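PDB 3R5G: CyaB from Pseudomonas aeruginosa, which probably catalyses the conversion of ATP to cyclic AMP, acting through the membrane protein's class III nucleotide cyclase domain, the part described here. Local coordinates for residues R7-T11 with F66-S70; G19-L23 with I104-L108; L36-L40 with F57-V62; I46-Y50 with S83-M88. All blocks are in the same frame, centred on the assembly; numbering follows the deposited sequence.

Contact 1: residues R7-T11 with F66-S70; sequences RKKLT and FGDPS
Phe66 ends its strand with two backbone bonds to Thr11. Its N reaches Thr11 O at 2.8 Å, and Thr11 N returns a bond to Phe66 O at 2.9 Å, which closes an antiparallel hydrogen-bonded pair. Both side chains leave on the same face, toward helix 74-100. Phe66 O also lies 3.2 Å from Leu10 CA in a CA-H...O contact. At Gly67 the chain turns with phi 121°, which suits glycine, and the space beside its backbone is taken by Lys9 O and the Leu10 CD2 methyl. Beyond the Thr11-Phe66 pair no direct backbone bond follows; one water donates to both Lys9 O and Gly67 O and bridges the strand to the departing loop. Asp68 packs its CB against Leu10 CD2 at 3.8 Å and gives OD1 to Lys8 NZ in a 3.0 Å salt bridge. Bends at Lys8 chi3 (80°) and chi4 lead the ammonium to the anti lone pair of OD1, the two side chains meeting nearly at right angles. OD2 is bound by Tyr132. A cis peptide then carries the chain to Pro69. With both oxygens engaged, the buried Asp68 carboxylate is likely to stay ionised, and it ties the departing loop to strand 6-18.

Contact 2: residues G19-L23 with I104-L108; sequences GFTEL and ITKPL
Leu108 lays its CD2 methyl against the backbone where helix 20-24 begins, 3.5 Å from Gly19 C and 3.6 Å from Phe20 N, while its CD1 meets Leu23 CD2 at 4.0 Å. The loop between helix 74-100 and strand 109-116 thus packs on the helix start. The two leucine side chains cross at about a right angle. Leu23 is turned to this meeting because its CG stands opposite the backbone N (chi1 -174°), and its CD1 brushes Ile104 CG2. Next to this apolar patch, Lys106 runs its aliphatic chain over the first turn: CE is 3.3 Å from Gly19 O and 3.9 Å from Glu22 CB. Bends at chi3 and chi4 curl the chain back, so that NZ donates to Pro107 O at 2.8 Å, on a lone pair. Gly19 is the N-cap residue; at its phi of 102° a side chain would jam against the preceding carbonyl O, and Pro107 O, Lys106 NZ and Leu108 CD2 also crowd its CA. Gly19 O accepts the bond of Leu23 N that starts the helix. Farther out, Leu35 backs Phe20, Leu23 and Ile104, and Trp99 backs Ile104 and Leu108. Thr21 binds Asn140 of the second subunit. Across the contact itself the hold is van der Waals, without a hydrogen bond. The Lys106 ammonium is satisfied at least in part within its own loop, and Glu22 OE2, 5.0 Å from NZ, can probably add only a long-range attraction.

Contact 3: residues L36-L40 with F57-V62; sequences LNNYL and FVGDCV
Leu40 is the main bump, and the hairpin of strands 53-58 and 61-66 supplies its hollow. Its CG lies beside the backbone N and anti to the carbonyl carbon (chi1 -69°), which carries both methyls to the hairpin. CD2 sits over one face of the Phe57 ring in a CH-pi contact, 4.1 Å from the centroid and 22° off the normal, displaced toward the rim. The same methyl meets Val62 CG2 at 3.8 Å, and CD1 rests 3.6 Å from Gly59 O, so the branched end is lodged between a ring, a valine and the turn backbone. One helical turn earlier, Leu36 presses CD1 on Asp60 CA at 3.8 Å. Tyr39 flanks the pair: its ring edge comes 3.8 Å from Asp60 O at CE2, while a water joins Tyr39 OH to Asp60 O, to which it donates. The turn from Val58 to Cys61 is type II', and Gly59 readily takes the positive phi (54°) it needs. Asp60 directs OD2 to Ile17 N. In the second subunit, Phe124 packs on Leu36 and Ala126 on Phe57. Helix 29-50 and this hairpin belong to the cyclase catalytic fold, and their place beside that subunit is consistent with class III cyclases, whose active sites form between paired catalytic domains.

Contact 4: residues I46-Y50 with S83-M88; sequences IALKY and SMGIAM
Tyr50 turns one ring face to the backbone of segment 83-88, on helix 74-100. Met84 CA stands over the ring centre in a CH-pi contact, 3.7 Å from the centroid and only 11° off the normal, and Ser83 C lies over the same face nearer the rim. Ile46 O is at the edge, in the ring plane. Ala87 CB approaches the ring obliquely and reaches Tyr50 OH at 3.5 Å; that hydroxyl has its hydrogen bond to Leu197 O. A small alanine lets the phenol end settle so near the helix. Beyond the ring, Ile46 directs CG2 to Met88 CG at 3.8 Å, since this methyl stands anti to the backbone N while CG1 is beside it (chi1 -57°). Met84, extended through its first two torsions, brings SD within 3.6 Å of Ala47 CA, a flexible thioether suited to lying along a small residue. The two short helical segments run roughly antiparallel at 147°, their axes approaching to 9.6 Å. No hydrogen bond links them. Met84 and Met88 also touch Phe13 on strand 6-18, and Met84 reaches Val64 and Phe66 on strand 61-66, so the methionines of helix 74-100 touch both helix 29-50 and the sheet.

In the fold
Along the chain, contacts 1 and 2 cross, and contact 3 is nested within the loops closed by both; contact 4 crosses contact 1 and contact 3 but is nested within contact 2. Contacts 1 and 2 stand on opposite sides of the chain's centre, about 34 Å between centres. Contacts 1 and 3, with centres about 23 Å apart, share the sheet through neighbouring strands 6-18 and 61-66. Contacts 3 and 4, with centres about 15 Å apart, both use helix 29-50. Direct packing joins contact 1 to contact 4 through Phe66, and contact 2 to contact 3 through Phe20. All four lie within the one cyclase catalytic domain, and contacts 2 and 3 also touch the second subunit.

Contact 1: residues R7-T11 with F66-S70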
loop_
_atom_site.group_PDB
_atom_site.type_symbol
_atom_site.label_atom_id
_atom_site.label_comp_id
_atom_site.label_asym_id
_atom_site.label_seq_id
_atom_site.Cartn_x
_atom_site.Cartn_y
_atom_site.Cartn_z
ATOM N N ARG A 7 -5.880 16.974 12.471
ATOM C CA ARG A 7 -5.295 17.402 11.170
ATOM C C ARG A 7 -4.016 18.096 11.528
ATOM O O ARG A 7 -4.050 19.029 12.307
ATOM C CB ARG A 7 -6.198 18.404 10.471
ATOM C CG ARG A 7 -5.863 18.584 9.012
ATOM C CD ARG A 7 -7.097 18.387 8.125
ATOM N NE ARG A 7 -6.801 18.800 6.757
ATOM C CZ ARG A 7 -6.298 19.994 6.449
ATOM N NH1 ARG A 7 -6.057 20.869 7.420
ATOM N NH2 ARG A 7 -6.032 20.317 5.169
ATOM N N LYS A 8 -2.872 17.644 10.982
ATOM C CA LYS A 8 -1.572 18.166 11.424
ATOM C C LYS A 8 -0.621 18.223 10.211
ATOM O O LYS A 8 -0.784 17.375 9.322
ATOM C CB LYS A 8 -0.974 17.236 12.463
ATOM C CG LYS A 8 -1.731 17.312 13.793
ATOM C CD LYS A 8 -1.248 16.136 14.672
ATOM C CE LYS A 8 0.073 16.469 15.313
ATOM N NZ LYS A 8 -0.072 16.086 16.776
ATOM N N LYS A 9 0.330 19.158 10.244
ATOM C CA LYS A 9 1.358 19.263 9.120
ATOM C C LYS A 9 2.382 18.166 9.443
ATOM O O LYS A 9 3.003 18.175 10.510
ATOM C CB LYS A 9 2.005 20.609 9.159
ATOM C CG LYS A 9 2.993 20.694 7.905
ATOM C CD LYS A 9 3.431 22.101 7.752
ATOM C CE LYS A 9 2.484 22.925 6.931
ATOM N NZ LYS A 9 3.205 24.235 6.677
ATOM N N LEU A 10 2.548 17.216 8.534
ATOM C CA LEU A 10 3.490 16.130 8.656
ATOM C C LEU A 10 4.407 16.113 7.440
ATOM O O LEU A 10 4.026 16.572 6.392
ATOM C CB LEU A 10 2.781 14.810 8.720
ATOM C CG LEU A 10 1.648 14.632 9.731
ATOM C CD1 LEU A 10 1.111 13.220 9.614
ATOM C CD2 LEU A 10 2.185 14.815 11.090
ATOM N N THR A 11 5.603 15.536 7.629
ATOM C CA THR A 11 6.405 15.052 6.466
ATOM C C THR A 11 6.218 13.555 6.455
ATOM O O THR A 11 6.451 12.837 7.457
ATOM C CB THR A 11 7.841 15.551 6.547
ATOM O OG1 THR A 11 7.873 16.967 6.423
ATOM C CG2 THR A 11 8.673 14.969 5.313
ATOM N N PHE A 66 6.714 12.143 10.118
ATOM C CA PHE A 66 7.298 13.064 11.110
ATOM C C PHE A 66 6.339 14.204 11.366
ATOM O O PHE A 66 5.706 14.737 10.455
ATOM C CB PHE A 66 8.618 13.644 10.570
ATOM C CG PHE A 66 9.710 12.654 10.469
ATOM C CD1 PHE A 66 10.801 12.661 11.377
ATOM C CD2 PHE A 66 9.721 11.701 9.418
ATOM C CE1 PHE A 66 11.841 11.663 11.165
ATOM C CE2 PHE A 66 10.711 10.734 9.263
ATOM C CZ PHE A 66 11.751 10.710 10.106
ATOM N N GLY A 67 6.195 14.580 12.608
ATOM C CA GLY A 67 5.338 15.705 13.023
ATOM C C GLY A 67 4.252 15.203 14.002
ATOM O O GLY A 67 3.495 16.050 14.500
ATOM N N ASP A 68 4.148 13.918 14.195
ATOM C CA ASP A 68 3.171 13.371 15.144
ATOM C C ASP A 68 3.761 12.021 15.537
ATOM O O ASP A 68 4.280 11.321 14.678
ATOM C CB ASP A 68 1.768 13.215 14.504
ATOM C CG ASP A 68 0.829 12.470 15.451
ATOM O OD1 ASP A 68 0.100 13.185 16.119
ATOM O OD2 ASP A 68 0.794 11.242 15.489
ATOM N N PRO A 69 3.600 11.567 16.844
ATOM C CA PRO A 69 2.915 12.286 17.906
ATOM C C PRO A 69 3.599 13.508 18.451
ATOM O O PRO A 69 2.931 14.364 19.088
ATOM C CB PRO A 69 2.881 11.184 19.041
ATOM C CG PRO A 69 2.804 9.869 18.374
ATOM C CD PRO A 69 3.777 10.172 17.136
ATOM N N SER A 70 4.908 13.663 18.205
ATOM C CA SER A 70 5.606 14.845 18.617
ATOM C C SER A 70 6.102 15.541 17.349
ATOM O O SER A 70 6.114 14.941 16.284
ATOM C CB SER A 70 6.791 14.528 19.535
ATOM O OG SER A 70 7.766 13.765 18.802
HETATM O O HOH W 1 2.816 18.408 13.169
#

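Contact 2: residues G19-L23 with I104-L108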
loop_
_atom_site.group_PDB
_atom_site.type_symbol
_atom_site.label_atom_id
_atom_site.label_comp_id
_atom_site.label_asym_id
_atom_site.label_seq_id
_atom_site.Cartn_x
_atom_site.Cartn_y
_atom_site.Cartn_z
ATOM N N GLY A 19 13.660 -4.213 -7.519
ATOM C CA GLY A 19 14.317 -5.501 -7.681
ATOM C C GLY A 19 13.785 -6.558 -6.714
ATOM O O GLY A 19 13.957 -7.791 -6.942
ATOM N N PHE A 20 13.152 -6.145 -5.619
ATOM C CA PHE A 20 12.727 -7.115 -4.609
ATOM C C PHE A 20 11.676 -8.092 -5.099
ATOM O O PHE A 20 11.708 -9.251 -4.768
ATOM C CB PHE A 20 12.169 -6.411 -3.356
ATOM C CG PHE A 20 11.835 -7.350 -2.281
ATOM C CD1 PHE A 20 12.819 -7.899 -1.531
ATOM C CD2 PHE A 20 10.504 -7.716 -2.051
ATOM C CE1 PHE A 20 12.523 -8.818 -0.537
ATOM C CE2 PHE A 20 10.177 -8.596 -1.068
ATOM C CZ PHE A 20 11.181 -9.146 -0.287
ATOM N N THR A 21 10.721 -7.614 -5.876
ATOM C CA THR A 21 9.651 -8.546 -6.286
ATOM C C THR A 21 10.217 -9.718 -7.105
ATOM O O THR A 21 9.826 -10.849 -6.899
ATOM C CB THR A 21 8.508 -7.862 -6.969
ATOM O OG1 THR A 21 7.956 -6.901 -6.041
ATOM C CG2 THR A 21 7.491 -8.983 -7.336
ATOM N N GLU A 22 11.172 -9.415 -7.980
ATOM C CA GLU A 22 11.881 -10.408 -8.821
ATOM C C GLU A 22 12.588 -11.387 -7.887
ATOM O O GLU A 22 12.423 -12.632 -7.987
ATOM C CB GLU A 22 12.885 -9.642 -9.708
ATOM C CG GLU A 22 12.211 -8.666 -10.696
ATOM C CD GLU A 22 11.974 -7.170 -10.180
ATOM O OE1 GLU A 22 11.544 -6.894 -9.021
ATOM O OE2 GLU A 22 12.180 -6.251 -11.013
ATOM N N LEU A 23 13.298 -10.827 -6.919
ATOM C CA LEU A 23 14.005 -11.636 -5.920
ATOM C C LEU A 23 13.062 -12.571 -5.145
ATOM O O LEU A 23 13.414 -13.707 -4.769
ATOM C CB LEU A 23 14.750 -10.698 -4.966
ATOM C CG LEU A 23 15.669 -11.385 -3.944
ATOM C CD1 LEU A 23 17.035 -11.846 -4.587
ATOM C CD2 LEU A 23 15.871 -10.533 -2.683
ATOM N N ILE A 104 23.865 -13.246 -3.309
ATOM C CA ILE A 104 22.739 -12.549 -3.900
ATOM C C ILE A 104 23.402 -11.504 -4.720
ATOM O O ILE A 104 24.114 -10.665 -4.176
ATOM C CB ILE A 104 21.849 -11.937 -2.779
ATOM C CG1 ILE A 104 20.990 -13.048 -2.153
ATOM C CG2 ILE A 104 20.968 -10.782 -3.307
ATOM C CD1 ILE A 104 20.855 -12.908 -0.697
ATOM N N THR A 105 23.162 -11.552 -6.022
ATOM C CA THR A 105 23.945 -10.742 -6.939
ATOM C C THR A 105 23.048 -9.773 -7.671
ATOM O O THR A 105 23.535 -8.744 -8.196
ATOM C CB THR A 105 24.775 -11.631 -7.969
ATOM O OG1 THR A 105 24.152 -11.632 -9.265
ATOM C CG2 THR A 105 24.887 -13.073 -7.494
ATOM N N LYS A 106 21.747 -10.098 -7.704
ATOM C CA LYS A 106 20.778 -9.361 -8.512
ATOM C C LYS A 106 20.649 -7.954 -7.916
ATOM O O LYS A 106 20.752 -7.767 -6.708
ATOM C CB LYS A 106 19.424 -10.067 -8.515
ATOM C CG LYS A 106 18.570 -9.765 -9.751
ATOM C CD LYS A 106 17.044 -9.814 -9.455
ATOM C CE LYS A 106 16.491 -8.464 -8.865
ATOM N NZ LYS A 106 16.886 -7.246 -9.693
ATOM N N PRO A 107 20.485 -6.962 -8.781
ATOM C CA PRO A 107 20.560 -5.643 -8.169
ATOM C C PRO A 107 19.273 -5.291 -7.354
ATOM O O PRO A 107 18.147 -5.628 -7.774
ATOM C CB PRO A 107 20.739 -4.704 -9.369
ATOM C CG PRO A 107 20.986 -5.545 -10.541
ATOM C CD PRO A 107 20.393 -6.885 -10.256
ATOM N N LEU A 108 19.505 -4.628 -6.229
ATOM C CA LEU A 108 18.415 -4.245 -5.304
ATOM C C LEU A 108 18.728 -2.823 -4.900
ATOM O O LEU A 108 19.843 -2.543 -4.438
ATOM C CB LEU A 108 18.471 -5.105 -4.047
ATOM C CG LEU A 108 18.090 -6.589 -4.219
ATOM C CD1 LEU A 108 18.413 -7.450 -2.977
ATOM C CD2 LEU A 108 16.598 -6.710 -4.619
#

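Contact 3: residues L36-L40 with F57-V62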
loop_
_atom_site.group_PDB
_atom_site.type_symbol
_atom_site.label_atom_id
_atom_site.label_comp_id
_atom_site.label_asym_id
_atom_site.label_seq_id
_atom_site.Cartn_x
_atom_site.Cartn_y
_atom_site.Cartn_z
ATOM N N LEU A 36 14.420 -10.026 3.799
ATOM C CA LEU A 36 13.424 -8.939 4.057
ATOM C C LEU A 36 13.450 -8.497 5.532
ATOM O O LEU A 36 13.325 -7.271 5.862
ATOM C CB LEU A 36 12.009 -9.387 3.663
ATOM C CG LEU A 36 10.831 -8.443 3.934
ATOM C CD1 LEU A 36 11.114 -7.085 3.182
ATOM C CD2 LEU A 36 9.530 -9.073 3.372
ATOM N N ASN A 37 13.423 -9.424 6.542
ATOM C CA ASN A 37 13.346 -9.016 7.896
ATOM C C ASN A 37 14.605 -8.232 8.363
ATOM O O ASN A 37 14.459 -7.322 9.179
ATOM C CB ASN A 37 13.025 -10.237 8.829
ATOM C CG ASN A 37 11.630 -10.794 8.594
ATOM O OD1 ASN A 37 10.871 -10.229 7.870
ATOM N ND2 ASN A 37 11.342 -11.991 9.108
ATOM N N ASN A 38 15.773 -8.654 7.857
ATOM C CA ASN A 38 17.026 -7.934 8.148
ATOM C C ASN A 38 16.911 -6.482 7.656
ATOM O O ASN A 38 17.179 -5.569 8.430
ATOM C CB ASN A 38 18.191 -8.639 7.500
ATOM C CG ASN A 38 19.536 -7.903 7.705
ATOM O OD1 ASN A 38 19.855 -7.464 8.805
ATOM N ND2 ASN A 38 20.338 -7.888 6.672
ATOM N N TYR A 39 16.461 -6.371 6.431
ATOM C CA TYR A 39 16.225 -5.032 5.821
ATOM C C TYR A 39 15.248 -4.210 6.613
ATOM O O TYR A 39 15.524 -3.087 6.985
ATOM C CB TYR A 39 15.730 -5.203 4.388
ATOM C CG TYR A 39 15.298 -3.869 3.802
ATOM C CD1 TYR A 39 16.251 -2.900 3.333
ATOM C CD2 TYR A 39 13.932 -3.554 3.696
ATOM C CE1 TYR A 39 15.834 -1.629 2.858
ATOM C CE2 TYR A 39 13.502 -2.309 3.177
ATOM C CZ TYR A 39 14.475 -1.345 2.795
ATOM O OH TYR A 39 14.147 -0.109 2.292
ATOM N N LEU A 40 14.067 -4.779 6.932
ATOM C CA LEU A 40 13.089 -4.011 7.652
ATOM C C LEU A 40 13.580 -3.643 9.076
ATOM O O LEU A 40 13.305 -2.592 9.593
ATOM C CB LEU A 40 11.756 -4.796 7.699
ATOM C CG LEU A 40 11.057 -4.925 6.358
ATOM C CD1 LEU A 40 9.840 -5.900 6.506
ATOM C CD2 LEU A 40 10.613 -3.578 5.710
ATOM N N PHE A 57 4.806 -1.518 7.619
ATOM C CA PHE A 57 5.449 -2.107 6.507
ATOM C C PHE A 57 4.397 -2.853 5.690
ATOM O O PHE A 57 3.433 -3.511 6.232
ATOM C CB PHE A 57 6.552 -3.096 6.902
ATOM C CG PHE A 57 7.512 -2.578 7.920
ATOM C CD1 PHE A 57 7.753 -3.317 9.062
ATOM C CD2 PHE A 57 8.157 -1.359 7.778
ATOM C CE1 PHE A 57 8.659 -2.825 10.028
ATOM C CE2 PHE A 57 9.063 -0.882 8.679
ATOM C CZ PHE A 57 9.340 -1.643 9.853
ATOM N N VAL A 58 4.536 -2.756 4.378
ATOM C CA VAL A 58 3.709 -3.527 3.456
ATOM C C VAL A 58 4.667 -4.284 2.560
ATOM O O VAL A 58 5.185 -3.724 1.584
ATOM C CB VAL A 58 2.759 -2.661 2.659
ATOM C CG1 VAL A 58 1.874 -3.548 1.770
ATOM C CG2 VAL A 58 1.873 -1.824 3.627
ATOM N N GLY A 59 4.938 -5.542 2.853
ATOM C CA GLY A 59 6.074 -6.232 2.250
ATOM C C GLY A 59 7.411 -5.447 2.459
ATOM O O GLY A 59 7.853 -5.173 3.599
ATOM N N ASP A 60 8.058 -5.033 1.358
ATOM C CA ASP A 60 9.308 -4.255 1.464
ATOM C C ASP A 60 9.031 -2.766 1.492
ATOM O O ASP A 60 9.981 -2.007 1.681
ATOM C CB ASP A 60 10.205 -4.521 0.245
ATOM C CG ASP A 60 9.471 -4.261 -1.092
ATOM O OD1 ASP A 60 8.352 -4.737 -1.288
ATOM O OD2 ASP A 60 9.963 -3.519 -1.971
ATOM N N CYS A 61 7.764 -2.378 1.326
ATOM C CA CYS A 61 7.438 -0.963 1.435
ATOM C C CYS A 61 7.417 -0.429 2.874
ATOM O O CYS A 61 6.823 -1.084 3.743
ATOM C CB CYS A 61 6.073 -0.741 0.837
ATOM S SG CYS A 61 5.569 1.052 0.845
ATOM N N VAL A 62 8.131 0.657 3.163
ATOM C CA VAL A 62 8.196 1.245 4.482
ATOM C C VAL A 62 7.537 2.623 4.484
ATOM O O VAL A 62 7.748 3.432 3.585
ATOM C CB VAL A 62 9.639 1.481 4.847
ATOM C CG1 VAL A 62 9.873 2.317 6.075
ATOM C CG2 VAL A 62 10.415 0.150 4.998
HETATM O O HOH W 2 11.631 0.071 1.534
#

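Contact 4: residues I46-Y50 with S83-M88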
loop_
_atom_site.group_PDB
_atom_site.type_symbol
_atom_site.label_atom_id
_atom_site.label_comp_id
_atom_site.label_asym_id
_atom_site.label_seq_id
_atom_site.Cartn_x
_atom_site.Cartn_y
_atom_site.Cartn_z
ATOM N N ILE A 46 17.105 2.879 11.716
ATOM C CA ILE A 46 17.371 4.227 11.218
ATOM C C ILE A 46 16.213 5.231 11.404
ATOM O O ILE A 46 16.437 6.341 11.844
ATOM C CB ILE A 46 17.791 4.163 9.717
ATOM C CG1 ILE A 46 19.003 3.261 9.549
ATOM C CG2 ILE A 46 18.062 5.607 9.182
ATOM C CD1 ILE A 46 19.472 2.951 8.156
ATOM N N ALA A 47 14.970 4.785 11.180
ATOM C CA ALA A 47 13.846 5.656 11.426
ATOM C C ALA A 47 13.769 6.039 12.898
ATOM O O ALA A 47 13.536 7.202 13.181
ATOM C CB ALA A 47 12.530 4.967 11.007
ATOM N N LEU A 48 14.028 5.077 13.828
ATOM C CA LEU A 48 14.010 5.468 15.278
ATOM C C LEU A 48 15.082 6.545 15.584
ATOM O O LEU A 48 14.782 7.555 16.229
ATOM C CB LEU A 48 14.210 4.232 16.206
ATOM C CG LEU A 48 14.412 4.497 17.764
ATOM C CD1 LEU A 48 13.142 5.020 18.575
ATOM C CD2 LEU A 48 15.024 3.225 18.472
ATOM N N LYS A 49 16.291 6.346 15.034
ATOM C CA LYS A 49 17.402 7.257 15.268
ATOM C C LYS A 49 17.055 8.724 14.849
ATOM O O LYS A 49 17.380 9.720 15.483
ATOM C CB LYS A 49 18.619 6.790 14.488
ATOM C CG LYS A 49 19.658 7.827 14.452
ATOM C CD LYS A 49 20.740 7.427 13.440
ATOM C CE LYS A 49 21.988 6.886 14.131
ATOM N NZ LYS A 49 22.624 5.840 13.288
ATOM N N TYR A 50 16.344 8.838 13.710
ATOM C CA TYR A 50 15.979 10.092 13.228
ATOM C C TYR A 50 14.683 10.694 13.763
ATOM O O TYR A 50 14.339 11.833 13.422
ATOM C CB TYR A 50 15.875 10.012 11.656
ATOM C CG TYR A 50 17.276 10.145 11.025
ATOM C CD1 TYR A 50 17.856 11.435 10.751
ATOM C CD2 TYR A 50 18.049 8.962 10.779
ATOM C CE1 TYR A 50 19.175 11.483 10.254
ATOM C CE2 TYR A 50 19.363 9.055 10.307
ATOM C CZ TYR A 50 19.864 10.331 10.004
ATOM O OH TYR A 50 21.171 10.384 9.569
ATOM N N SER A 83 16.845 13.547 5.831
ATOM C CA SER A 83 18.141 13.070 6.337
ATOM C C SER A 83 18.045 11.611 6.629
ATOM O O SER A 83 19.011 10.866 6.361
ATOM C CB SER A 83 18.582 13.887 7.593
ATOM O OG SER A 83 18.688 15.263 7.244
ATOM N N MET A 84 16.908 11.111 7.168
ATOM C CA MET A 84 16.709 9.691 7.356
ATOM C C MET A 84 16.804 8.960 6.016
ATOM O O MET A 84 17.491 7.922 5.886
ATOM C CB MET A 84 15.364 9.547 8.036
ATOM C CG MET A 84 14.992 8.095 8.206
ATOM S SD MET A 84 13.272 7.744 8.555
ATOM C CE MET A 84 12.643 8.191 6.887
ATOM N N GLY A 85 16.162 9.530 4.998
ATOM C CA GLY A 85 16.251 8.864 3.684
ATOM C C GLY A 85 17.665 8.818 3.130
ATOM O O GLY A 85 18.046 7.765 2.598
ATOM N N ILE A 86 18.429 9.909 3.299
ATOM C CA ILE A 86 19.830 9.935 2.880
ATOM C C ILE A 86 20.608 8.796 3.567
ATOM O O ILE A 86 21.381 8.041 2.948
ATOM C CB ILE A 86 20.465 11.250 3.104
ATOM C CG1 ILE A 86 19.898 12.291 2.087
ATOM C CG2 ILE A 86 22.028 11.164 3.058
ATOM C CD1 ILE A 86 20.182 13.752 2.490
ATOM N N ALA A 87 20.345 8.701 4.897
ATOM C CA ALA A 87 20.990 7.690 5.647
ATOM C C ALA A 87 20.624 6.287 5.266
ATOM O O ALA A 87 21.471 5.356 5.292
ATOM C CB ALA A 87 20.680 7.957 7.162
ATOM N N MET A 88 19.351 6.004 4.946
ATOM C CA MET A 88 18.917 4.711 4.500
ATOM C C MET A 88 19.566 4.369 3.179
ATOM O O MET A 88 19.941 3.208 2.991
ATOM C CB MET A 88 17.390 4.684 4.371
ATOM C CG MET A 88 16.670 4.776 5.731
ATOM S SD MET A 88 14.898 4.917 5.451
ATOM C CE MET A 88 14.300 4.456 7.090
#